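Local coordinates for protein erythrocyte binding antigen 140 (PDB 4GF2) that probably acts as a malaria-parasite adhesin whose two Duffy-binding-like domains engage a host receptor on the erythrocyte surface during invasion, at residues I288-F291 / P295-N298; I302-N307 / L378-Y383. The protein carries 3 engineered substitutions. All coordinates share one frame; numbering follows the deposited sequence.

Interaction 1. Residues I288-F291 / P295-N298; sequences IKSF and PAKN
Just past the last turn of helix 285-293 the chain turns and brings Lys297 close to Phe291, their CA atoms 4.5 Å apart, and a weak, bent hydrogen bond links Lys297 N to Ser290 O over 3.1 Å (131° at the hydrogen). The firmer tie comes from a side chain. With its hydroxyl swung opposite the backbone N and beside the carbonyl carbon (chi1 -179°), Ser290 presents OG to the backbone of the turn, where Ala296 N donates to it over 3.2 Å in a nearly straight bond of 160°. Serine suits the place because its short arm offers an acceptor close to its own carbonyl, so one residue receives the N-H groups of two successive residues. The CD atom of Pro295 flanks the same hydroxyl.

Ala296 also supplies the apolar half. Its CB lies over one face of the Phe291 ring, offset toward the rim nearest CD1, in a CH-pi contact 3.9 Å from the centroid. A methyl is small enough to settle on the ring face while the N-H of the same residue stays bonded to Ser290 OG. Lys297 touches with its root: its CA makes a C-H...O contact of 3.5 Å to Phe291 O, and from there the extended chain carries the ammonium away.

In the surrounding fold, Ile288 and Phe291 turn to helix 361-382, whereas Pro295 and Ala296 meet the following helix 300-304. The turn therefore brings two consecutive short helices together beside a long one.

Interaction 2. Residues I302-N307 / L378-Y383; sequences IASQIN and LLKYKY
Ser304, near the end of helix 300-304, and Lys380 of helix 361-382 make the polar link, with Lys380 NZ donating to Ser304 OG over 3.1 Å. Lys380 CG, anti to the backbone N (chi1 175°), passes 3.8 Å from Ser304 OG, and bends of the chain at chi2 (57°) and again at chi4 bring NZ round to the hydroxyl. Both groups have stronger partners in carbonyls outside the contact: Ser304 OG hydrogen-bonds to Val300 O one turn earlier in its own helix, and Lys380 NZ to Val460 O. Serine can serve here because a hydroxyl can accept from the ammonium while giving its own proton to a carbonyl.

The apolar link belongs to Ile306, two residues beyond the end of the short helix. Its CD1 touches Tyr381 CB at 4.0 Å and Leu378 CD2 at 4.2 Å, its side chain meeting both at about right angles. Isoleucine is apt because, with chi2 at -179°, the CG1-CD1 arm is extended and its end methyl can meet two side chains of the helix. Leu311 of helix 308-314 packs on both Ile306 and Leu378, and Tyr318 also lies on Ile306.

Such packing of short helices and connecting turns against a long helix belongs to the largely helical, disulfide-bonded Duffy-binding-like fold; helix 361-382 is part of the second Duffy-binding domain, with 302-307 packed against it.

How the interactions relate
Interactions 1 and 2 follow one another along the chain and touch directly, their centres 13 Å apart. Helix 300-304 joins them: Phe291 CZ sits 3.3 Å from Ala303 O, Ala296 O lies 3.5 Å from Ala303 CB, and Pro295 CB meets Ile302 CD1 at 3.8 Å. Helix 361-382 borders interaction 1 and supplies one side of interaction 2: it packs against Phe291 through its second half and holds Lys380 close to its end. Gln377 connects the two, touching Phe291 and donating a hydrogen bond to Ala303 O. A glycerol, probably from the crystallisation liquor, lies about 4 Å from the Leu378 side chain in interaction 2.

Interaction 1. Residues I288-F291 / P295-N298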
loop_
_atom_site.group_PDB
_atom_site.type_symbol
_atom_site.label_atom_id
_atom_site.label_comp_id
_atom_site.label_asym_id
_atom_site.label_seq_id
_atom_site.Cartn_x
_atom_site.Cartn_y
_atom_site.Cartn_z
ATOM N N ILE A 288 -0.886 12.804 0.471
ATOM C CA ILE A 288 -1.660 12.015 1.416
ATOM C C ILE A 288 -1.020 12.097 2.795
ATOM O O ILE A 288 -1.710 12.214 3.808
ATOM C CB ILE A 288 -1.753 10.543 0.988
ATOM C CG1 ILE A 288 -2.611 10.410 -0.272
ATOM C CG2 ILE A 288 -2.362 9.702 2.102
ATOM C CD1 ILE A 288 -2.560 9.031 -0.913
ATOM N N LYS A 289 0.307 12.045 2.826
ATOM C CA LYS A 289 1.034 12.067 4.089
ATOM C C LYS A 289 0.897 13.426 4.759
ATOM O O LYS A 289 0.802 13.515 5.981
ATOM C CB LYS A 289 2.506 11.728 3.871
ATOM C CG LYS A 289 2.766 10.260 3.592
ATOM C CD LYS A 289 4.260 9.973 3.533
ATOM C CE LYS A 289 4.544 8.522 3.174
ATOM N NZ LYS A 289 6.008 8.225 3.175
ATOM N N SER A 290 0.881 14.482 3.952
ATOM C CA SER A 290 0.693 15.832 4.469
ATOM C C SER A 290 -0.694 15.975 5.091
ATOM O O SER A 290 -0.835 16.485 6.203
ATOM C CB SER A 290 0.874 16.860 3.354
ATOM O OG SER A 290 0.707 18.178 3.848
ATOM N N PHE A 291 -1.710 15.509 4.366
ATOM C CA PHE A 291 -3.099 15.618 4.804
ATOM C C PHE A 291 -3.420 14.756 6.022
ATOM O O PHE A 291 -4.318 15.085 6.796
ATOM C CB PHE A 291 -4.042 15.234 3.660
ATOM C CG PHE A 291 -4.380 16.372 2.740
ATOM C CD1 PHE A 291 -3.406 16.959 1.951
ATOM C CD2 PHE A 291 -5.677 16.844 2.655
ATOM C CE1 PHE A 291 -3.721 18.004 1.100
ATOM C CE2 PHE A 291 -5.998 17.889 1.807
ATOM C CZ PHE A 291 -5.020 18.466 1.028
ATOM N N PRO A 295 1.685 18.959 7.479
ATOM C CA PRO A 295 1.177 20.336 7.533
ATOM C C PRO A 295 -0.312 20.460 7.212
ATOM O O PRO A 295 -1.061 21.044 7.995
ATOM C CB PRO A 295 2.008 21.054 6.467
ATOM C CG PRO A 295 3.277 20.285 6.403
ATOM C CD PRO A 295 2.899 18.855 6.650
ATOM N N ALA A 296 -0.732 19.921 6.073
ATOM C CA ALA A 296 -2.119 20.043 5.635
ATOM C C ALA A 296 -3.093 19.589 6.718
ATOM O O ALA A 296 -4.204 20.111 6.825
ATOM C CB ALA A 296 -2.335 19.244 4.363
ATOM N N LYS A 297 -2.665 18.626 7.526
ATOM C CA LYS A 297 -3.522 18.039 8.550
ATOM C C LYS A 297 -4.125 19.090 9.481
ATOM O O LYS A 297 -5.310 19.030 9.803
ATOM C CB LYS A 297 -2.732 17.018 9.370
ATOM C CG LYS A 297 -3.554 16.289 10.419
ATOM C CD LYS A 297 -2.670 15.415 11.290
ATOM C CE LYS A 297 -3.464 14.744 12.396
ATOM N NZ LYS A 297 -2.602 13.897 13.265
ATOM N N ASN A 298 -3.308 20.050 9.907
ATOM C CA ASN A 298 -3.737 21.043 10.888
ATOM C C ASN A 298 -3.642 22.477 10.375
ATOM O O ASN A 298 -3.562 23.420 11.164
ATOM C CB ASN A 298 -2.899 20.913 12.165
ATOM C CG ASN A 298 -2.832 19.488 12.677
ATOM O OD1 ASN A 298 -3.820 18.946 13.173
ATOM N ND2 ASN A 298 -1.658 18.874 12.565
#

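Interaction 2. Residues I302-N307 / L378-Y383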
loop_
_atom_site.group_PDB
_atom_site.type_symbol
_atom_site.label_atom_id
_atom_site.label_comp_id
_atom_site.label_asym_id
_atom_site.label_seq_id
_atom_site.Cartn_x
_atom_site.Cartn_y
_atom_site.Cartn_z
ATOM N N ILE A 302 -2.821 25.550 4.018
ATOM C CA ILE A 302 -1.889 24.666 3.330
ATOM C C ILE A 302 -2.642 23.556 2.610
ATOM O O ILE A 302 -2.386 23.277 1.438
ATOM C CB ILE A 302 -0.878 24.048 4.305
ATOM C CG1 ILE A 302 -0.064 25.153 4.984
ATOM C CG2 ILE A 302 0.041 23.081 3.570
ATOM C CD1 ILE A 302 0.872 24.656 6.067
ATOM N N ALA A 303 -3.579 22.929 3.312
ATOM C CA ALA A 303 -4.401 21.888 2.711
ATOM C C ALA A 303 -5.143 22.423 1.488
ATOM O O ALA A 303 -5.477 21.664 0.579
ATOM C CB ALA A 303 -5.384 21.339 3.727
ATOM N N SER A 304 -5.391 23.732 1.462
ATOM C CA SER A 304 -6.147 24.343 0.370
ATOM C C SER A 304 -5.268 24.715 -0.823
ATOM O O SER A 304 -5.751 24.796 -1.952
ATOM C CB SER A 304 -6.887 25.591 0.863
ATOM O OG SER A 304 -7.873 25.260 1.824
ATOM N N GLN A 305 -3.984 24.951 -0.576
ATOM C CA GLN A 305 -3.076 25.366 -1.641
ATOM C C GLN A 305 -2.849 24.223 -2.626
ATOM O O GLN A 305 -2.481 23.119 -2.237
ATOM C CB GLN A 305 -1.745 25.853 -1.060
ATOM C CG GLN A 305 -0.809 26.458 -2.100
ATOM C CD GLN A 305 0.356 27.210 -1.482
ATOM O OE1 GLN A 305 0.246 27.755 -0.384
ATOM N NE2 GLN A 305 1.481 27.243 -2.188
ATOM N N ILE A 306 -3.075 24.500 -3.907
ATOM C CA ILE A 306 -3.022 23.472 -4.940
ATOM C C ILE A 306 -1.698 23.479 -5.697
ATOM O O ILE A 306 -1.179 24.533 -6.054
ATOM C CB ILE A 306 -4.168 23.654 -5.954
ATOM C CG1 ILE A 306 -5.517 23.509 -5.250
ATOM C CG2 ILE A 306 -4.051 22.636 -7.080
ATOM C CD1 ILE A 306 -6.707 23.638 -6.171
ATOM N N ASN A 307 -1.162 22.289 -5.941
ATOM C CA ASN A 307 0.037 22.134 -6.755
ATOM C C ASN A 307 -0.359 21.713 -8.168
ATOM O O ASN A 307 -0.739 20.566 -8.399
ATOM C CB ASN A 307 0.971 21.102 -6.118
ATOM C CG ASN A 307 2.250 20.906 -6.906
ATOM O OD1 ASN A 307 2.224 20.738 -8.124
ATOM N ND2 ASN A 307 3.382 20.928 -6.211
ATOM N N LEU A 378 -10.072 21.175 -5.333
ATOM C CA LEU A 378 -10.709 21.789 -6.493
ATOM C C LEU A 378 -12.044 22.416 -6.129
ATOM O O LEU A 378 -12.361 23.519 -6.575
ATOM C CB LEU A 378 -10.913 20.761 -7.593
ATOM C CG LEU A 378 -9.621 20.249 -8.211
ATOM C CD1 LEU A 378 -9.916 19.117 -9.168
ATOM C CD2 LEU A 378 -8.911 21.378 -8.915
ATOM N N LEU A 379 -12.824 21.705 -5.323
ATOM C CA LEU A 379 -14.092 22.228 -4.836
ATOM C C LEU A 379 -13.852 23.462 -3.979
ATOM O O LEU A 379 -14.498 24.492 -4.163
ATOM C CB LEU A 379 -14.839 21.167 -4.029
ATOM C CG LEU A 379 -15.456 20.024 -4.839
ATOM C CD1 LEU A 379 -16.014 18.967 -3.905
ATOM C CD2 LEU A 379 -16.541 20.538 -5.773
ATOM N N LYS A 380 -12.916 23.354 -3.043
ATOM C CA LYS A 380 -12.588 24.473 -2.170
ATOM C C LYS A 380 -12.195 25.689 -2.996
ATOM O O LYS A 380 -12.570 26.815 -2.673
ATOM C CB LYS A 380 -11.450 24.100 -1.220
ATOM C CG LYS A 380 -10.965 25.249 -0.345
ATOM C CD LYS A 380 -12.093 25.847 0.481
ATOM C CE LYS A 380 -11.593 26.948 1.405
ATOM N NZ LYS A 380 -10.693 26.425 2.470
ATOM N N TYR A 381 -11.444 25.455 -4.067
ATOM C CA TYR A 381 -10.978 26.542 -4.915
ATOM C C TYR A 381 -12.133 27.181 -5.680
ATOM O O TYR A 381 -12.170 28.398 -5.865
ATOM C CB TYR A 381 -9.920 26.039 -5.897
ATOM C CG TYR A 381 -9.375 27.125 -6.795
ATOM C CD1 TYR A 381 -8.414 28.016 -6.336
ATOM C CD2 TYR A 381 -9.827 27.264 -8.100
ATOM C CE1 TYR A 381 -7.915 29.012 -7.153
ATOM C CE2 TYR A 381 -9.334 28.258 -8.923
ATOM C CZ TYR A 381 -8.380 29.130 -8.446
ATOM O OH TYR A 381 -7.887 30.119 -9.265
ATOM N N LYS A 382 -13.080 26.357 -6.116
ATOM C CA LYS A 382 -14.205 26.841 -6.906
ATOM C C LYS A 382 -15.174 27.640 -6.048
ATOM O O LYS A 382 -15.701 28.662 -6.483
ATOM C CB LYS A 382 -14.940 25.668 -7.562
ATOM C CG LYS A 382 -16.138 26.078 -8.410
ATOM C CD LYS A 382 -15.719 26.987 -9.558
ATOM C CE LYS A 382 -16.913 27.478 -10.358
ATOM N NZ LYS A 382 -17.655 26.364 -11.009
ATOM N N TYR A 383 -15.393 27.177 -4.822
ATOM C CA TYR A 383 -16.415 27.756 -3.958
ATOM C C TYR A 383 -15.841 28.383 -2.688
ATOM O O TYR A 383 -16.510 28.426 -1.654
ATOM C CB TYR A 383 -17.430 26.677 -3.586
ATOM C CG TYR A 383 -18.053 26.007 -4.786
ATOM C CD1 TYR A 383 -19.085 26.615 -5.486
ATOM C CD2 TYR A 383 -17.607 24.770 -5.225
ATOM C CE1 TYR A 383 -19.655 26.010 -6.586
ATOM C CE2 TYR A 383 -18.172 24.157 -6.322
ATOM C CZ TYR A 383 -19.195 24.781 -6.999
ATOM O OH TYR A 383 -19.760 24.172 -8.092
#